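Local structure of stage II sporulation E family protein (Thermanaerovibrio acidaminovorans, 3RNR) at residues Asp9-Ile23 with Gly68-Arg82. The protein is of unknown function but is probably a metal-dependent serine/threonine protein phosphatase. Sequence-based numbering, arbitrary orientation.
Sequences DKAYCVVVDGMGGMI and GRTGATMAVAAVNLR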
loop_
_atom_site.group_PDB
_atom_site.type_symbol
_atom_site.label_atom_id
_atom_site.label_comp_id
_atom_site.label_asym_id
_atom_site.label_seq_id
_atom_site.Cartn_x
_atom_site.Cartn_y
_atom_site.Cartn_z
ATOM N N ASP B 9 4.550 -13.283 5.140
ATOM C CA ASP B 9 5.862 -13.128 5.747
ATOM C C ASP B 9 6.604 -11.938 5.146
ATOM O O ASP B 9 7.799 -11.769 5.384
ATOM C CB ASP B 9 6.685 -14.407 5.590
ATOM C CG ASP B 9 6.142 -15.557 6.424
ATOM O OD1 ASP B 9 5.434 -15.286 7.423
ATOM O OD2 ASP B 9 6.430 -16.728 6.082
ATOM N N LYS B 10 5.912 -11.160 4.314
ATOM C CA LYS B 10 6.590 -10.164 3.489
ATOM C C LYS B 10 6.220 -8.704 3.745
ATOM O O LYS B 10 5.100 -8.386 4.129
ATOM C CB LYS B 10 6.366 -10.491 2.013
ATOM C CG LYS B 10 6.923 -11.854 1.602
ATOM C CD LYS B 10 6.764 -12.100 0.115
ATOM C CE LYS B 10 7.228 -13.497 -0.245
ATOM N NZ LYS B 10 6.700 -13.920 -1.566
ATOM N N ALA B 11 7.188 -7.824 3.516
ATOM C CA ALA B 11 6.918 -6.397 3.417
ATOM C C ALA B 11 7.238 -6.036 1.970
ATOM O O ALA B 11 8.280 -6.441 1.453
ATOM C CB ALA B 11 7.802 -5.623 4.351
ATOM N N TYR B 12 6.356 -5.290 1.320
ATOM C CA TYR B 12 6.496 -5.044 -0.116
ATOM C C TYR B 12 6.352 -3.575 -0.441
ATOM O O TYR B 12 5.822 -2.800 0.361
ATOM C CB TYR B 12 5.447 -5.842 -0.899
ATOM C CG TYR B 12 4.021 -5.454 -0.562
ATOM C CD1 TYR B 12 3.425 -4.332 -1.138
ATOM C CD2 TYR B 12 3.282 -6.190 0.346
ATOM C CE1 TYR B 12 2.115 -3.977 -0.824
ATOM C CE2 TYR B 12 1.982 -5.845 0.662
ATOM C CZ TYR B 12 1.412 -4.736 0.084
ATOM O OH TYR B 12 0.119 -4.401 0.414
ATOM N N CYS B 13 6.802 -3.206 -1.635
ATOM C CA CYS B 13 6.661 -1.841 -2.124
ATOM C C CYS B 13 6.387 -1.885 -3.618
ATOM O O CYS B 13 6.844 -2.790 -4.317
ATOM C CB CYS B 13 7.927 -1.029 -1.853
ATOM S SG CYS B 13 9.490 -1.745 -2.502
ATOM N N VAL B 14 5.617 -0.922 -4.104
ATOM C CA VAL B 14 5.306 -0.882 -5.519
ATOM C C VAL B 14 5.108 0.564 -5.967
ATOM O O VAL B 14 4.612 1.393 -5.201
ATOM C CB VAL B 14 4.063 -1.766 -5.848
ATOM C CG1 VAL B 14 2.926 -1.480 -4.906
ATOM C CG2 VAL B 14 3.620 -1.564 -7.307
ATOM N N VAL B 15 5.536 0.861 -7.189
ATOM C CA VAL B 15 5.185 2.103 -7.849
ATOM C C VAL B 15 4.589 1.758 -9.196
ATOM O O VAL B 15 5.044 0.822 -9.864
ATOM C CB VAL B 15 6.411 3.044 -8.045
ATOM C CG1 VAL B 15 6.908 3.574 -6.687
ATOM C CG2 VAL B 15 7.556 2.322 -8.810
ATOM N N VAL B 16 3.579 2.519 -9.596
ATOM C CA VAL B 16 2.908 2.316 -10.876
ATOM C C VAL B 16 2.635 3.670 -11.517
ATOM O O VAL B 16 2.181 4.585 -10.840
ATOM C CB VAL B 16 1.537 1.623 -10.684
ATOM C CG1 VAL B 16 0.872 1.419 -12.031
ATOM C CG2 VAL B 16 1.697 0.264 -9.982
ATOM N N ASP B 17 2.906 3.810 -12.810
ATOM C CA ASP B 17 2.478 5.031 -13.505
ATOM C C ASP B 17 1.846 4.793 -14.863
ATOM O O ASP B 17 2.354 4.011 -15.665
ATOM C CB ASP B 17 3.619 6.038 -13.609
ATOM C CG ASP B 17 3.512 7.129 -12.555
ATOM O OD1 ASP B 17 4.416 7.229 -11.699
ATOM O OD2 ASP B 17 2.509 7.859 -12.591
ATOM N N GLY B 18 0.733 5.467 -15.129
ATOM C CA GLY B 18 0.085 5.309 -16.421
ATOM C C GLY B 18 0.993 5.847 -17.508
ATOM O O GLY B 18 1.849 6.703 -17.240
HETATM N N MSE B 19 0.802 5.377 -18.737
HETATM C CA MSE B 19 1.647 5.833 -19.832
HETATM C C MSE B 19 0.928 7.068 -20.346
HETATM O O MSE B 19 -0.132 6.974 -20.977
HETATM C CB MSE B 19 1.672 4.796 -20.970
HETATM C CG MSE B 19 2.248 3.422 -20.628
HETATM SE SE MSE B 19 4.131 3.446 -20.904
HETATM C CE MSE B 19 4.191 3.304 -22.851
ATOM N N GLY B 20 1.539 8.225 -20.133
ATOM C CA GLY B 20 0.873 9.485 -20.399
ATOM C C GLY B 20 0.768 9.811 -21.875
ATOM O O GLY B 20 -0.026 10.663 -22.266
ATOM N N GLY B 21 1.572 9.141 -22.694
ATOM C CA GLY B 21 1.530 9.362 -24.129
ATOM C C GLY B 21 0.369 8.642 -24.786
ATOM O O GLY B 21 0.112 8.808 -25.980
HETATM N N MSE B 22 -0.370 7.879 -23.990
HETATM C CA MSE B 22 -1.430 7.034 -24.506
HETATM C C MSE B 22 -2.709 7.343 -23.767
HETATM O O MSE B 22 -2.749 8.271 -22.969
HETATM C CB MSE B 22 -1.040 5.573 -24.339
HETATM C CG MSE B 22 0.065 5.194 -25.293
HETATM SE SE MSE B 22 1.082 3.702 -24.686
HETATM C CE MSE B 22 -0.080 2.340 -25.262
ATOM N N ILE B 23 -3.758 6.575 -24.024
ATOM C CA ILE B 23 -5.068 6.932 -23.504
ATOM C C ILE B 23 -5.376 6.272 -22.154
ATOM O O ILE B 23 -4.899 5.173 -21.861
ATOM C CB ILE B 23 -6.205 6.630 -24.497
ATOM C CG1 ILE B 23 -6.415 5.128 -24.629
ATOM C CG2 ILE B 23 -5.931 7.268 -25.852
ATOM C CD1 ILE B 23 -7.857 4.772 -24.869
ATOM N N GLY B 68 -3.459 -2.307 -26.194
ATOM C CA GLY B 68 -2.219 -1.852 -26.795
ATOM C C GLY B 68 -2.141 -0.343 -26.879
ATOM O O GLY B 68 -1.086 0.215 -27.143
ATOM N N ARG B 69 -3.279 0.318 -26.694
ATOM C CA ARG B 69 -3.323 1.778 -26.742
ATOM C C ARG B 69 -3.361 2.471 -25.375
ATOM O O ARG B 69 -3.429 3.704 -25.293
ATOM C CB ARG B 69 -4.470 2.249 -27.644
ATOM C CG ARG B 69 -4.246 1.914 -29.111
ATOM C CD ARG B 69 -5.077 2.822 -30.008
ATOM N NE ARG B 69 -6.504 2.574 -29.866
ATOM C CZ ARG B 69 -7.449 3.459 -30.162
ATOM N NH1 ARG B 69 -8.724 3.141 -30.002
ATOM N NH2 ARG B 69 -7.119 4.663 -30.611
ATOM N N THR B 70 -3.332 1.672 -24.311
ATOM C CA THR B 70 -3.363 2.179 -22.947
ATOM C C THR B 70 -2.424 1.271 -22.135
ATOM O O THR B 70 -2.266 0.097 -22.449
ATOM C CB THR B 70 -4.799 2.127 -22.352
ATOM O OG1 THR B 70 -4.799 2.596 -20.988
ATOM C CG2 THR B 70 -5.354 0.718 -22.410
ATOM N N GLY B 71 -1.797 1.798 -21.099
ATOM C CA GLY B 71 -0.882 0.963 -20.343
ATOM C C GLY B 71 -0.247 1.672 -19.173
ATOM O O GLY B 71 -0.488 2.857 -18.957
ATOM N N ALA B 72 0.582 0.946 -18.423
ATOM C CA ALA B 72 1.278 1.536 -17.292
ATOM C C ALA B 72 2.651 0.902 -17.194
ATOM O O ALA B 72 2.888 -0.150 -17.778
ATOM C CB ALA B 72 0.478 1.291 -15.998
ATOM N N THR B 73 3.553 1.533 -16.451
ATOM C CA THR B 73 4.853 0.928 -16.158
ATOM C C THR B 73 4.861 0.740 -14.651
ATOM O O THR B 73 4.093 1.398 -13.945
ATOM C CB THR B 73 6.023 1.842 -16.556
ATOM O OG1 THR B 73 5.867 3.116 -15.913
ATOM C CG2 THR B 73 6.022 2.058 -18.065
HETATM N N MSE B 74 5.670 -0.183 -14.151
HETATM C CA MSE B 74 5.671 -0.406 -12.707
HETATM C C MSE B 74 6.964 -1.058 -12.243
HETATM O O MSE B 74 7.680 -1.661 -13.036
HETATM C CB MSE B 74 4.475 -1.286 -12.325
HETATM C CG MSE B 74 4.573 -2.714 -12.850
HETATM SE SE MSE B 74 3.026 -3.785 -12.362
HETATM C CE MSE B 74 3.315 -3.845 -10.438
ATOM N N ALA B 75 7.257 -0.935 -10.953
ATOM C CA ALA B 75 8.337 -1.694 -10.354
ATOM C C ALA B 75 7.849 -2.146 -8.988
ATOM O O ALA B 75 7.145 -1.404 -8.303
ATOM C CB ALA B 75 9.597 -0.837 -10.223
ATOM N N VAL B 76 8.222 -3.357 -8.599
ATOM C CA VAL B 76 7.722 -3.934 -7.353
ATOM C C VAL B 76 8.812 -4.768 -6.678
ATOM O O VAL B 76 9.640 -5.398 -7.351
ATOM C CB VAL B 76 6.451 -4.774 -7.619
ATOM C CG1 VAL B 76 6.667 -5.704 -8.794
ATOM C CG2 VAL B 76 6.054 -5.554 -6.377
ATOM N N ALA B 77 8.833 -4.763 -5.353
ATOM C CA ALA B 77 9.797 -5.577 -4.638
ATOM C C ALA B 77 9.169 -6.072 -3.338
ATOM O O ALA B 77 8.208 -5.487 -2.838
ATOM C CB ALA B 77 11.071 -4.784 -4.375
ATOM N N ALA B 78 9.683 -7.178 -2.817
ATOM C CA ALA B 78 9.163 -7.704 -1.564
ATOM C C ALA B 78 10.321 -8.291 -0.792
ATOM O O ALA B 78 11.185 -8.938 -1.378
ATOM C CB ALA B 78 8.124 -8.756 -1.821
ATOM N N VAL B 79 10.341 -8.057 0.515
ATOM C CA VAL B 79 11.367 -8.634 1.365
ATOM C C VAL B 79 10.714 -9.662 2.269
ATOM O O VAL B 79 9.733 -9.364 2.938
ATOM C CB VAL B 79 12.041 -7.561 2.228
ATOM C CG1 VAL B 79 13.019 -8.204 3.222
ATOM C CG2 VAL B 79 12.746 -6.540 1.336
ATOM N N ASN B 80 11.249 -10.876 2.284
ATOM C CA ASN B 80 10.699 -11.896 3.153
ATOM C C ASN B 80 11.246 -11.636 4.547
ATOM O O ASN B 80 12.463 -11.667 4.763
ATOM C CB ASN B 80 11.097 -13.287 2.659
ATOM C CG ASN B 80 10.483 -14.398 3.493
ATOM O OD1 ASN B 80 10.597 -14.409 4.716
ATOM N ND2 ASN B 80 9.805 -15.321 2.834
ATOM N N LEU B 81 10.344 -11.381 5.489
ATOM C CA LEU B 81 10.735 -10.975 6.837
ATOM C C LEU B 81 11.286 -12.141 7.657
ATOM O O LEU B 81 11.993 -11.944 8.648
ATOM C CB LEU B 81 9.546 -10.346 7.565
ATOM C CG LEU B 81 8.987 -9.078 6.921
ATOM C CD1 LEU B 81 7.742 -8.582 7.645
ATOM C CD2 LEU B 81 10.052 -7.993 6.863
ATOM N N ARG B 82 10.927 -13.357 7.269
ATOM C CA ARG B 82 11.423 -14.520 7.992
ATOM C C ARG B 82 12.904 -14.785 7.718
ATOM O O ARG B 82 13.691 -14.962 8.648
ATOM C CB ARG B 82 10.599 -15.761 7.657
ATOM C CG ARG B 82 11.008 -16.985 8.468
ATOM C CD ARG B 82 10.236 -18.221 8.055
ATOM N NE ARG B 82 8.794 -17.995 8.094
ATOM C CZ ARG B 82 7.887 -18.939 7.870
ATOM N NH1 ARG B 82 8.272 -20.181 7.599
ATOM N NH2 ARG B 82 6.595 -18.645 7.923
HETATM O O HOH W 1 -2.108 4.749 -21.240
#
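Residues 10-18 and 72-80 pair as antiparallel strands, with Ala-11, Cys-13, Val-15 and Asp-17 each exchanging two backbone hydrogen bonds with Val-79, Ala-77, Ala-75 and Thr-73. On the face carrying Val-14, Val-16 and Met-74, a selenomethionine, Val-16 lies side by side with Met-74, pointing the same way, its CG2 4.0 Å from CB of Met-74. The bend at chi3 of Met-74 (-67°) turns its methyl CE back to CG2 of Val-14. On the other face SG of Cys-13 rests on CB of Ala-77 (3.9 Å), and CG2 of Val-15 packs on CB of Ala-75.

Beyond Gly-18 the pairing passes into loops. OG1 of Thr-70, set opposite the backbone N (chi1 178°), donates to Ile-23 O. A water accepts from Gly-71 N and lies within hydrogen-bonding distance of Met-19 O and Ile-23 O, bridging the loop of the 19-22 type I turn to the residue before strand 72-80. At the far end Leu-81 N donates to Asp-9 O. OD2 of Asp-9 forms a salt bridge with NH2 of Arg-82 (2.7 Å); both side chains are poorly ordered. OD1 of Asn-80 accepts from Arg-82 N in an Asx turn.

Asp-17 opens an Asp-Gly-x-Gly-Gly motif, whose aspartate is a metal ligand in PP2C relatives; here it meets Ser-164, Arg-169 and a glycerol, while Tyr-168 holds Thr-73. The pair lies inside one of two stacked sheets of the PP2C-type sandwich, between strands 2-7 and 85-91; helices 25-41 and 46-63 cover the Tyr-12 and Met-74 face, and strand 159-164 of the second sheet packs against Cys-13 and Val-15.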